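Local structure of nucleoprotein (Sendai virus, 6M7D) at residues Trp333-Met337 and Tyr350-Arg354; Leu357-Leu363 and Tyr408-Thr412; Phe269-Ile273 and Leu296-Ile300. The protein coats the viral RNA genome, one subunit to six nucleotides, forming the helical nucleocapsid that shields it from nucleases and serves as template for transcription and replication. All coordinates share one frame; numbering follows the deposited sequence.

Contact 1 of 3, residues Trp333-Met337 and Tyr350-Arg354; sequences WSYAM and YVTGR. With nucleotides of chain B.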
loop_
_atom_site.group_PDB
_atom_site.type_symbol
_atom_site.label_atom_id
_atom_site.label_comp_id
_atom_site.label_asym_id
_atom_site.label_seq_id
_atom_site.Cartn_x
_atom_site.Cartn_y
_atom_site.Cartn_z
ATOM N N TRP A 333 13.563 -18.922 1.189
ATOM C CA TRP A 333 12.657 -18.117 1.992
ATOM C C TRP A 333 12.685 -18.533 3.454
ATOM O O TRP A 333 12.666 -17.680 4.337
ATOM C CB TRP A 333 11.238 -18.206 1.449
ATOM C CG TRP A 333 10.243 -17.529 2.327
ATOM C CD1 TRP A 333 10.002 -16.202 2.405
ATOM C CD2 TRP A 333 9.371 -18.150 3.270
ATOM N NE1 TRP A 333 9.027 -15.950 3.327
ATOM C CE2 TRP A 333 8.620 -17.134 3.872
ATOM C CE3 TRP A 333 9.147 -19.471 3.659
ATOM C CZ2 TRP A 333 7.666 -17.390 4.843
ATOM C CZ3 TRP A 333 8.200 -19.722 4.616
ATOM C CH2 TRP A 333 7.472 -18.689 5.201
ATOM N N SER A 334 12.708 -19.835 3.732
ATOM C CA SER A 334 12.740 -20.305 5.113
ATOM C C SER A 334 14.052 -19.945 5.779
ATOM O O SER A 334 14.078 -19.544 6.948
ATOM C CB SER A 334 12.524 -21.811 5.153
ATOM O OG SER A 334 11.498 -22.196 4.271
ATOM N N TYR A 335 15.149 -20.075 5.045
ATOM C CA TYR A 335 16.434 -19.633 5.550
ATOM C C TYR A 335 16.400 -18.155 5.897
ATOM O O TYR A 335 16.774 -17.754 7.004
ATOM C CB TYR A 335 17.510 -19.930 4.515
ATOM C CG TYR A 335 18.814 -19.270 4.809
ATOM C CD1 TYR A 335 19.640 -19.749 5.804
ATOM C CD2 TYR A 335 19.214 -18.151 4.103
ATOM C CE1 TYR A 335 20.815 -19.138 6.083
ATOM C CE2 TYR A 335 20.394 -17.537 4.374
ATOM C CZ TYR A 335 21.196 -18.034 5.359
ATOM O OH TYR A 335 22.386 -17.411 5.620
ATOM N N ALA A 336 15.946 -17.330 4.955
ATOM C CA ALA A 336 15.865 -15.898 5.177
ATOM C C ALA A 336 14.909 -15.551 6.303
ATOM O O ALA A 336 15.118 -14.565 7.001
ATOM C CB ALA A 336 15.439 -15.208 3.890
ATOM N N MET A 337 13.866 -16.349 6.504
ATOM C CA MET A 337 12.926 -16.086 7.583
ATOM C C MET A 337 13.546 -16.383 8.932
ATOM O O MET A 337 13.291 -15.670 9.905
ATOM C CB MET A 337 11.654 -16.906 7.391
ATOM C CG MET A 337 10.643 -16.295 6.457
ATOM S SD MET A 337 10.457 -14.515 6.608
ATOM C CE MET A 337 11.275 -13.947 5.125
ATOM N N TYR A 350 5.798 -11.368 11.662
ATOM C CA TYR A 350 5.463 -11.760 10.306
ATOM C C TYR A 350 5.098 -13.234 10.273
ATOM O O TYR A 350 5.761 -14.065 10.893
ATOM C CB TYR A 350 6.651 -11.489 9.395
ATOM C CG TYR A 350 6.420 -11.770 7.942
ATOM C CD1 TYR A 350 5.526 -11.018 7.209
ATOM C CD2 TYR A 350 7.118 -12.773 7.296
ATOM C CE1 TYR A 350 5.322 -11.262 5.888
ATOM C CE2 TYR A 350 6.925 -13.020 5.970
ATOM C CZ TYR A 350 6.024 -12.261 5.271
ATOM O OH TYR A 350 5.819 -12.508 3.945
ATOM N N VAL A 351 4.039 -13.563 9.539
ATOM C CA VAL A 351 3.551 -14.936 9.486
ATOM C C VAL A 351 4.541 -15.744 8.655
ATOM O O VAL A 351 4.585 -15.637 7.431
ATOM C CB VAL A 351 2.132 -15.020 8.926
ATOM C CG1 VAL A 351 1.758 -16.463 8.676
ATOM C CG2 VAL A 351 1.162 -14.386 9.885
ATOM N N THR A 352 5.356 -16.544 9.332
ATOM C CA THR A 352 6.263 -17.479 8.694
ATOM C C THR A 352 5.814 -18.919 8.858
ATOM O O THR A 352 6.457 -19.818 8.319
ATOM C CB THR A 352 7.683 -17.314 9.248
ATOM O OG1 THR A 352 7.701 -17.644 10.637
ATOM C CG2 THR A 352 8.148 -15.900 9.090
ATOM N N GLY A 353 4.719 -19.159 9.569
ATOM C CA GLY A 353 4.239 -20.510 9.730
ATOM C C GLY A 353 3.381 -20.889 8.549
ATOM O O GLY A 353 2.188 -20.590 8.502
ATOM N N ARG A 354 3.996 -21.562 7.587
ATOM C CA ARG A 354 3.380 -21.870 6.312
ATOM C C ARG A 354 3.703 -23.309 5.955
ATOM O O ARG A 354 4.657 -23.893 6.467
ATOM C CB ARG A 354 3.866 -20.918 5.216
ATOM C CG ARG A 354 3.611 -19.479 5.559
ATOM C CD ARG A 354 4.075 -18.542 4.507
ATOM N NE ARG A 354 4.167 -17.193 5.037
ATOM C CZ ARG A 354 4.408 -16.116 4.308
ATOM N NH1 ARG A 354 4.578 -16.216 3.004
ATOM N NH2 ARG A 354 4.472 -14.937 4.891
ATOM P P U B 3 2.964 -10.615 2.762
ATOM O OP1 U B 3 3.919 -9.554 2.412
ATOM O OP2 U B 3 3.393 -12.018 2.726
ATOM O "O5'" U B 3 2.408 -10.278 4.201
ATOM C "C5'" U B 3 1.489 -9.218 4.390
ATOM C "C4'" U B 3 0.727 -9.378 5.675
ATOM O "O4'" U B 3 -0.058 -10.600 5.634
ATOM C "C3'" U B 3 1.597 -9.472 6.918
ATOM O "O3'" U B 3 0.947 -8.807 7.992
ATOM C "C2'" U B 3 1.644 -10.968 7.194
ATOM O "O2'" U B 3 1.902 -11.302 8.536
ATOM C "C1'" U B 3 0.256 -11.406 6.749
ATOM N N1 U B 3 0.193 -12.820 6.348
ATOM C C2 U B 3 -0.748 -13.631 6.930
ATOM O O2 U B 3 -1.556 -13.232 7.740
ATOM N N3 U B 3 -0.722 -14.932 6.525
ATOM C C4 U B 3 0.147 -15.498 5.624
ATOM O O4 U B 3 0.051 -16.694 5.354
ATOM C C5 U B 3 1.095 -14.596 5.067
ATOM C C6 U B 3 1.085 -13.327 5.448
ATOM P P U B 4 1.340 -7.300 8.347
ATOM O OP1 U B 4 0.359 -6.812 9.333
ATOM O OP2 U B 4 1.582 -6.573 7.092
ATOM O "O5'" U B 4 2.748 -7.426 9.056
ATOM C "C5'" U B 4 2.859 -7.964 10.358
ATOM C "C4'" U B 4 4.230 -7.731 10.931
ATOM O "O4'" U B 4 5.235 -8.344 10.094
ATOM C "C3'" U B 4 4.701 -6.299 11.021
ATOM O "O3'" U B 4 4.099 -5.565 12.067
ATOM C "C2'" U B 4 6.191 -6.488 11.203
ATOM O "O2'" U B 4 6.452 -6.940 12.518
ATOM C "C1'" U B 4 6.455 -7.655 10.259
ATOM N N1 U B 4 6.978 -7.238 8.938
ATOM C C2 U B 4 8.286 -6.789 8.844
ATOM O O2 U B 4 9.043 -6.675 9.777
ATOM N N3 U B 4 8.710 -6.444 7.601
ATOM C C4 U B 4 7.980 -6.508 6.455
ATOM O O4 U B 4 8.511 -6.161 5.412
ATOM C C5 U B 4 6.649 -6.985 6.617
ATOM C C6 U B 4 6.201 -7.327 7.820
#

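Contact 2 of 3, residues Leu357-Leu363 and Tyr408-Thr412; sequences LDMEMFL and YHKPT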
loop_
_atom_site.group_PDB
_atom_site.type_symbol
_atom_site.label_atom_id
_atom_site.label_comp_id
_atom_site.label_asym_id
_atom_site.label_seq_id
_atom_site.Cartn_x
_atom_site.Cartn_y
_atom_site.Cartn_z
ATOM N N LEU A 357 7.231 -23.862 4.731
ATOM C CA LEU A 357 8.373 -23.474 5.544
ATOM C C LEU A 357 9.258 -24.688 5.760
ATOM O O LEU A 357 8.893 -25.610 6.493
ATOM C CB LEU A 357 7.929 -22.890 6.878
ATOM C CG LEU A 357 9.116 -22.544 7.778
ATOM C CD1 LEU A 357 9.696 -21.194 7.431
ATOM C CD2 LEU A 357 8.719 -22.588 9.215
ATOM N N ASP A 358 10.409 -24.698 5.104
ATOM C CA ASP A 358 11.419 -25.721 5.326
ATOM C C ASP A 358 11.964 -25.512 6.725
ATOM O O ASP A 358 12.740 -24.591 6.972
ATOM C CB ASP A 358 12.512 -25.616 4.268
ATOM C CG ASP A 358 13.427 -26.815 4.249
ATOM O OD1 ASP A 358 13.309 -27.677 5.142
ATOM O OD2 ASP A 358 14.267 -26.902 3.331
ATOM N N MET A 359 11.537 -26.355 7.660
ATOM C CA MET A 359 11.905 -26.150 9.052
ATOM C C MET A 359 13.405 -26.260 9.264
ATOM O O MET A 359 13.954 -25.594 10.142
ATOM C CB MET A 359 11.173 -27.147 9.940
ATOM C CG MET A 359 11.087 -26.700 11.374
ATOM S SD MET A 359 10.140 -25.181 11.547
ATOM C CE MET A 359 10.753 -24.607 13.122
ATOM N N GLU A 360 14.088 -27.079 8.471
ATOM C CA GLU A 360 15.529 -27.187 8.639
ATOM C C GLU A 360 16.235 -25.962 8.084
ATOM O O GLU A 360 17.224 -25.504 8.655
ATOM C CB GLU A 360 16.053 -28.462 7.983
ATOM C CG GLU A 360 15.565 -29.758 8.622
ATOM C CD GLU A 360 15.137 -29.621 10.083
ATOM O OE1 GLU A 360 15.959 -29.196 10.924
ATOM O OE2 GLU A 360 13.971 -29.955 10.393
ATOM N N MET A 361 15.724 -25.391 6.995
ATOM C CA MET A 361 16.288 -24.143 6.497
ATOM C C MET A 361 15.949 -22.983 7.420
ATOM O O MET A 361 16.764 -22.084 7.620
ATOM C CB MET A 361 15.798 -23.875 5.080
ATOM C CG MET A 361 16.525 -24.678 4.034
ATOM S SD MET A 361 18.304 -24.515 4.136
ATOM C CE MET A 361 18.760 -26.159 4.664
ATOM N N PHE A 362 14.758 -23.005 8.009
ATOM C CA PHE A 362 14.381 -22.003 8.995
ATOM C C PHE A 362 15.315 -22.035 10.197
ATOM O O PHE A 362 15.880 -21.008 10.599
ATOM C CB PHE A 362 12.936 -22.250 9.417
ATOM C CG PHE A 362 12.373 -21.205 10.318
ATOM C CD1 PHE A 362 12.265 -19.898 9.901
ATOM C CD2 PHE A 362 11.928 -21.534 11.578
ATOM C CE1 PHE A 362 11.740 -18.944 10.726
ATOM C CE2 PHE A 362 11.403 -20.578 12.398
ATOM C CZ PHE A 362 11.311 -19.281 11.971
ATOM N N LEU A 363 15.498 -23.220 10.778
ATOM C CA LEU A 363 16.370 -23.360 11.931
ATOM C C LEU A 363 17.821 -23.111 11.572
ATOM O O LEU A 363 18.578 -22.609 12.403
ATOM C CB LEU A 363 16.201 -24.745 12.542
ATOM C CG LEU A 363 14.830 -25.002 13.149
ATOM C CD1 LEU A 363 14.817 -26.336 13.832
ATOM C CD2 LEU A 363 14.466 -23.899 14.104
ATOM N N TYR A 408 15.161 -21.359 19.905
ATOM C CA TYR A 408 14.763 -21.018 18.550
ATOM C C TYR A 408 13.432 -20.289 18.579
ATOM O O TYR A 408 12.632 -20.457 19.501
ATOM C CB TYR A 408 14.649 -22.265 17.673
ATOM C CG TYR A 408 15.966 -22.776 17.146
ATOM C CD1 TYR A 408 16.948 -21.904 16.701
ATOM C CD2 TYR A 408 16.235 -24.136 17.110
ATOM C CE1 TYR A 408 18.148 -22.373 16.221
ATOM C CE2 TYR A 408 17.432 -24.614 16.633
ATOM C CZ TYR A 408 18.385 -23.730 16.191
ATOM O OH TYR A 408 19.579 -24.215 15.717
ATOM N N HIS A 409 13.206 -19.477 17.556
ATOM C CA HIS A 409 11.946 -18.780 17.364
ATOM C C HIS A 409 10.974 -19.713 16.666
ATOM O O HIS A 409 11.314 -20.315 15.645
ATOM C CB HIS A 409 12.143 -17.515 16.533
ATOM C CG HIS A 409 13.030 -16.500 17.179
ATOM N ND1 HIS A 409 12.592 -15.657 18.174
ATOM C CD2 HIS A 409 14.331 -16.195 16.972
ATOM C CE1 HIS A 409 13.587 -14.877 18.555
ATOM N NE2 HIS A 409 14.653 -15.182 17.839
ATOM N N LYS A 410 9.797 -19.841 17.213
ATOM C CA LYS A 410 8.813 -20.651 16.518
ATOM C C LYS A 410 8.220 -19.853 15.362
ATOM O O LYS A 410 7.984 -18.652 15.498
ATOM C CB LYS A 410 7.708 -21.096 17.469
ATOM C CG LYS A 410 8.202 -21.825 18.702
ATOM C CD LYS A 410 9.182 -22.924 18.339
ATOM C CE LYS A 410 10.428 -22.867 19.210
ATOM N NZ LYS A 410 11.466 -23.840 18.773
ATOM N N PRO A 411 7.998 -20.485 14.212
ATOM C CA PRO A 411 7.398 -19.767 13.083
ATOM C C PRO A 411 6.028 -19.211 13.439
ATOM O O PRO A 411 5.158 -19.922 13.945
ATOM C CB PRO A 411 7.314 -20.835 11.988
ATOM C CG PRO A 411 7.532 -22.131 12.672
ATOM C CD PRO A 411 8.389 -21.853 13.849
ATOM N N THR A 412 5.849 -17.919 13.178
ATOM C CA THR A 412 4.606 -17.242 13.509
ATOM C C THR A 412 3.494 -17.701 12.577
ATOM O O THR A 412 3.652 -17.689 11.354
ATOM C CB THR A 412 4.790 -15.729 13.416
ATOM O OG1 THR A 412 5.833 -15.321 14.305
ATOM C CG2 THR A 412 3.512 -15.002 13.788
#

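Contact 3 of 3, residues Phe269-Ile273 and Leu296-Ile300; sequences FMNTI and LRSLI. With nucleotides of chain B.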
loop_
_atom_site.group_PDB
_atom_site.type_symbol
_atom_site.label_atom_id
_atom_site.label_comp_id
_atom_site.label_asym_id
_atom_site.label_seq_id
_atom_site.Cartn_x
_atom_site.Cartn_y
_atom_site.Cartn_z
ATOM N N PHE A 269 9.411 -11.547 -0.517
ATOM C CA PHE A 269 10.421 -11.391 -1.555
ATOM C C PHE A 269 11.500 -10.407 -1.121
ATOM O O PHE A 269 12.700 -10.692 -1.218
ATOM C CB PHE A 269 9.737 -10.944 -2.848
ATOM C CG PHE A 269 10.665 -10.429 -3.890
ATOM C CD1 PHE A 269 11.511 -11.280 -4.562
ATOM C CD2 PHE A 269 10.677 -9.092 -4.217
ATOM C CE1 PHE A 269 12.355 -10.808 -5.520
ATOM C CE2 PHE A 269 11.521 -8.619 -5.175
ATOM C CZ PHE A 269 12.356 -9.477 -5.832
ATOM N N MET A 270 11.084 -9.248 -0.619
ATOM C CA MET A 270 12.034 -8.240 -0.176
ATOM C C MET A 270 12.862 -8.749 0.991
ATOM O O MET A 270 14.085 -8.582 1.021
ATOM C CB MET A 270 11.293 -6.960 0.210
ATOM C CG MET A 270 10.429 -6.366 -0.881
ATOM S SD MET A 270 11.299 -5.923 -2.393
ATOM C CE MET A 270 12.652 -4.975 -1.733
ATOM N N ASN A 271 12.209 -9.380 1.962
ATOM C CA ASN A 271 12.921 -9.828 3.147
ATOM C C ASN A 271 13.756 -11.055 2.854
ATOM O O ASN A 271 14.761 -11.293 3.520
ATOM C CB ASN A 271 11.938 -10.088 4.279
ATOM C CG ASN A 271 11.389 -8.816 4.857
ATOM O OD1 ASN A 271 10.186 -8.642 4.965
ATOM N ND2 ASN A 271 12.271 -7.907 5.216
ATOM N N THR A 272 13.326 -11.842 1.866
ATOM C CA THR A 272 14.139 -13.009 1.448
ATOM C C THR A 272 15.454 -12.475 0.869
ATOM O O THR A 272 16.505 -13.016 1.211
ATOM C CB THR A 272 13.378 -13.886 0.448
ATOM O OG1 THR A 272 12.200 -14.346 1.108
ATOM C CG2 THR A 272 14.189 -15.069 -0.032
ATOM N N ILE A 273 15.385 -11.426 0.047
ATOM C CA ILE A 273 16.613 -10.822 -0.550
ATOM C C ILE A 273 17.475 -10.216 0.563
ATOM O O ILE A 273 18.693 -10.461 0.571
ATOM C CB ILE A 273 16.235 -9.752 -1.593
ATOM C CG1 ILE A 273 15.415 -10.334 -2.746
ATOM C CG2 ILE A 273 17.469 -9.018 -2.092
ATOM C CD1 ILE A 273 14.855 -9.289 -3.679
ATOM N N LEU A 296 15.277 -16.395 -7.282
ATOM C CA LEU A 296 15.245 -15.033 -6.773
ATOM C C LEU A 296 15.995 -14.068 -7.674
ATOM O O LEU A 296 15.649 -12.890 -7.725
ATOM C CB LEU A 296 15.822 -14.981 -5.367
ATOM C CG LEU A 296 14.844 -14.899 -4.203
ATOM C CD1 LEU A 296 15.483 -14.096 -3.122
ATOM C CD2 LEU A 296 13.540 -14.286 -4.611
ATOM N N ARG A 297 17.039 -14.560 -8.348
ATOM C CA ARG A 297 17.809 -13.711 -9.295
ATOM C C ARG A 297 16.883 -13.305 -10.447
ATOM O O ARG A 297 16.894 -12.120 -10.827
ATOM C CB ARG A 297 19.000 -14.493 -9.853
ATOM C CG ARG A 297 20.175 -14.613 -8.894
ATOM C CD ARG A 297 21.275 -15.485 -9.470
ATOM N NE ARG A 297 21.463 -15.238 -10.892
ATOM C CZ ARG A 297 22.113 -14.196 -11.396
ATOM N NH1 ARG A 297 22.642 -13.292 -10.590
ATOM N NH2 ARG A 297 22.231 -14.060 -12.705
ATOM N N SER A 298 16.138 -14.273 -10.989
ATOM C CA SER A 298 15.170 -14.023 -12.090
ATOM C C SER A 298 14.050 -13.107 -11.586
ATOM O O SER A 298 13.650 -12.200 -12.334
ATOM C CB SER A 298 14.623 -15.319 -12.628
ATOM O OG SER A 298 13.768 -15.943 -11.684
ATOM N N LEU A 299 13.597 -13.327 -10.348
ATOM C CA LEU A 299 12.510 -12.519 -9.732
ATOM C C LEU A 299 12.962 -11.061 -9.622
ATOM O O LEU A 299 12.144 -10.171 -9.901
ATOM C CB LEU A 299 12.192 -13.088 -8.347
ATOM C CG LEU A 299 11.135 -14.188 -8.319
ATOM C CD1 LEU A 299 10.715 -14.486 -6.890
ATOM C CD2 LEU A 299 9.929 -13.793 -9.155
ATOM N N ILE A 300 14.226 -10.835 -9.254
ATOM C CA ILE A 300 14.769 -9.449 -9.136
ATOM C C ILE A 300 14.709 -8.788 -10.518
ATOM O O ILE A 300 14.304 -7.615 -10.589
ATOM C CB ILE A 300 16.198 -9.465 -8.557
ATOM C CG1 ILE A 300 16.183 -9.667 -7.040
ATOM C CG2 ILE A 300 16.952 -8.204 -8.947
ATOM C CD1 ILE A 300 17.554 -9.755 -6.417
ATOM P P U B 4 1.340 -7.300 8.347
ATOM O OP1 U B 4 0.359 -6.812 9.333
ATOM O OP2 U B 4 1.582 -6.573 7.092
ATOM O "O5'" U B 4 2.748 -7.426 9.056
ATOM C "C5'" U B 4 2.859 -7.964 10.358
ATOM C "C4'" U B 4 4.230 -7.731 10.931
ATOM O "O4'" U B 4 5.235 -8.344 10.094
ATOM C "C3'" U B 4 4.701 -6.299 11.021
ATOM O "O3'" U B 4 4.099 -5.565 12.067
ATOM C "C2'" U B 4 6.191 -6.488 11.203
ATOM O "O2'" U B 4 6.452 -6.940 12.518
ATOM C "C1'" U B 4 6.455 -7.655 10.259
ATOM N N1 U B 4 6.978 -7.238 8.938
ATOM C C2 U B 4 8.286 -6.789 8.844
ATOM O O2 U B 4 9.043 -6.675 9.777
ATOM N N3 U B 4 8.710 -6.444 7.601
ATOM C C4 U B 4 7.980 -6.508 6.455
ATOM O O4 U B 4 8.511 -6.161 5.412
ATOM C C5 U B 4 6.649 -6.985 6.617
ATOM C C6 U B 4 6.201 -7.327 7.820
#

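Contact 1 of 3, residues Trp333-Met337 and Tyr350-Arg354
Trp-333 and Arg-354 meet at the RNA-binding site of the nucleocapsid protein, where helix 330-343 packs against the loop that carries the RNA-binding residues Tyr-350 and Arg-354. CZ2 of Trp-333 lies over the centre of one guanidinium face, 3.5 Å from CZ of Arg-354, and CH2 of the indole is turned toward CD of the arginine; the two planes are tilted 39° apart. On the opposite face sits the base of U3 of chain B, its C5 3.4 Å from NH2 of Arg-354, so the guanidinium is sandwiched between indole and uracil.

Hydrogen bonds hold that flat group in place. NE and NH2 of Arg-354 grip one acceptor side-on, the carbonyl O of Val-351, and NH2 also makes a weak bond to OH of Tyr-350. The arginine chain runs extended from CG to NE to reach back to this carbonyl. NE1 of Trp-333 and OH of Tyr-350 both bond to Ser-268 of helix 267-277.

Apolar packing fills the other end. Met-337 lays CG 3.6 Å from CG2 of Thr-352 and folds round to bring SD obliquely to the Tyr-350 ring, a Met-aromatic contact at 4.9 Å from the ring centroid.

Toward the RNA backbone, Val-351 N donates to O2' of U3 of chain B at 3.3 Å, while Tyr-350 OH lies 2.8 Å from OP2 of the same nucleotide.

Contact 2 of 3, residues Leu357-Leu363 and Tyr408-Thr412
The first turn of a helix, Met-359 to Leu-363, faces an irregular segment, Tyr-408 to Thr-412, whose backbone passes nearest at Leu-363 and Tyr-408, 7.2 Å between their CA atoms. Pro-411 takes three side chains on its ring. CD2 of Leu-357 comes against CB of Pro-411 at 3.6 Å, CE of Met-359 reaches CD of Pro-411 at 3.7 Å, and CE2 of Phe-362 touches the same CD at 3.6 Å. Met-359 gets its methyl there by a bend at chi2 (63°), which turns the chain across the proline at about a right angle. Phe-362 also points the edge of its ring at the backbone: CE2 of Phe-362 is 3.3 Å from O of His-409, near the ring plane, and that carbonyl accepts a hydrogen bond from NE2 of Gln-366 one turn further along. At the other end, CD2 of Leu-363 sits over one face of Tyr-408 in a CH-pi contact, 3.8 Å from the ring centroid and 25° off its normal.

Asp-358 is the N-cap of the helix, though its bond to Glu-360 N is weak. Although assigned by similarity to the disordered Ntail, residues 408-412 are ordered here, against helix 359-370. That helix, with Leu-357 just before it, packs in turn on helix 330-343 through Leu-357 and Met-361, while Thr-412 pairs through its backbone with Gly-353.

Contact 3 of 3, residues Phe269-Ile273 and Leu296-Ile300
Phe-269 and Leu-296 carry most of the buried surface here, with Ile-300 and Ile-273 closing one side. The phenyl ring of Phe-269 reaches across to the other helix because its CG stands anti to the backbone N (chi1 166°), sending the ring out from a CB that does not itself aim at the partner. CD2 of Leu-296 meets the ring at its edge, near the plane, 3.6 Å from CD1 of Phe-269. The two side chains run alongside each other, pointing opposite ways. The CB methylene of Leu-299 lies 3.6 Å from CE1 of Phe-269, at an oblique angle to the ring, and CG1 of Ile-300 follows it round to CZ.

Leu-296 uses its branches separately: while CD2 serves the phenyl ring, CD1 turns to the next turn of the opposite helix, where it finds CG2 of Thr-272 at 3.5 Å and CG1 of Ile-273 at 3.8 Å. One branch thus meets Phe-269, the other Thr-272 and Ile-273.

This is helix-on-helix packing in the region assigned by similarity to Ncore, between helix 267-277 and helix 290-305. The axes of the short segments approach to 11.4 Å, and their N-to-C directions lie 123° apart, so the pair is steeply crossed. Phe-269, Leu-296 and the two isoleucines fill the gap between the axes.

Ile-273 extends this apolar layer along its own helix. Its CD1 lies over one face of the Phe-269 ring, offset toward the rim, and also touches CG1 of Ile-300 at 3.6 Å. Beyond the pair, Phe-269 makes an edge-to-face contact with Phe-324, and Leu-332 of helix 330-343 packs on both Thr-272 and Leu-296.

Contact 1 is the hub at the RNA, with contacts 2 and 3 packed on it. It holds two of the RNA-binding residues and touches both others; contacts 2 and 3 lie on different helices about it, their nearest atoms about 10 Å apart. Contact 2, centred about 7 Å from contact 1, joins it through backbone pairing of Gly-353 with Thr-412 and through a probable hydrogen bond between Ser-334 OG and Asp-358 N at 2.9 Å. Contact 3, centred about 14 Å from contact 1, meets it by packing: CD1 of Trp-333 lies 3.2 Å from OG1 of Thr-272. Contact 2 keeps about 7 Å from the nucleic acid at its nearest atom.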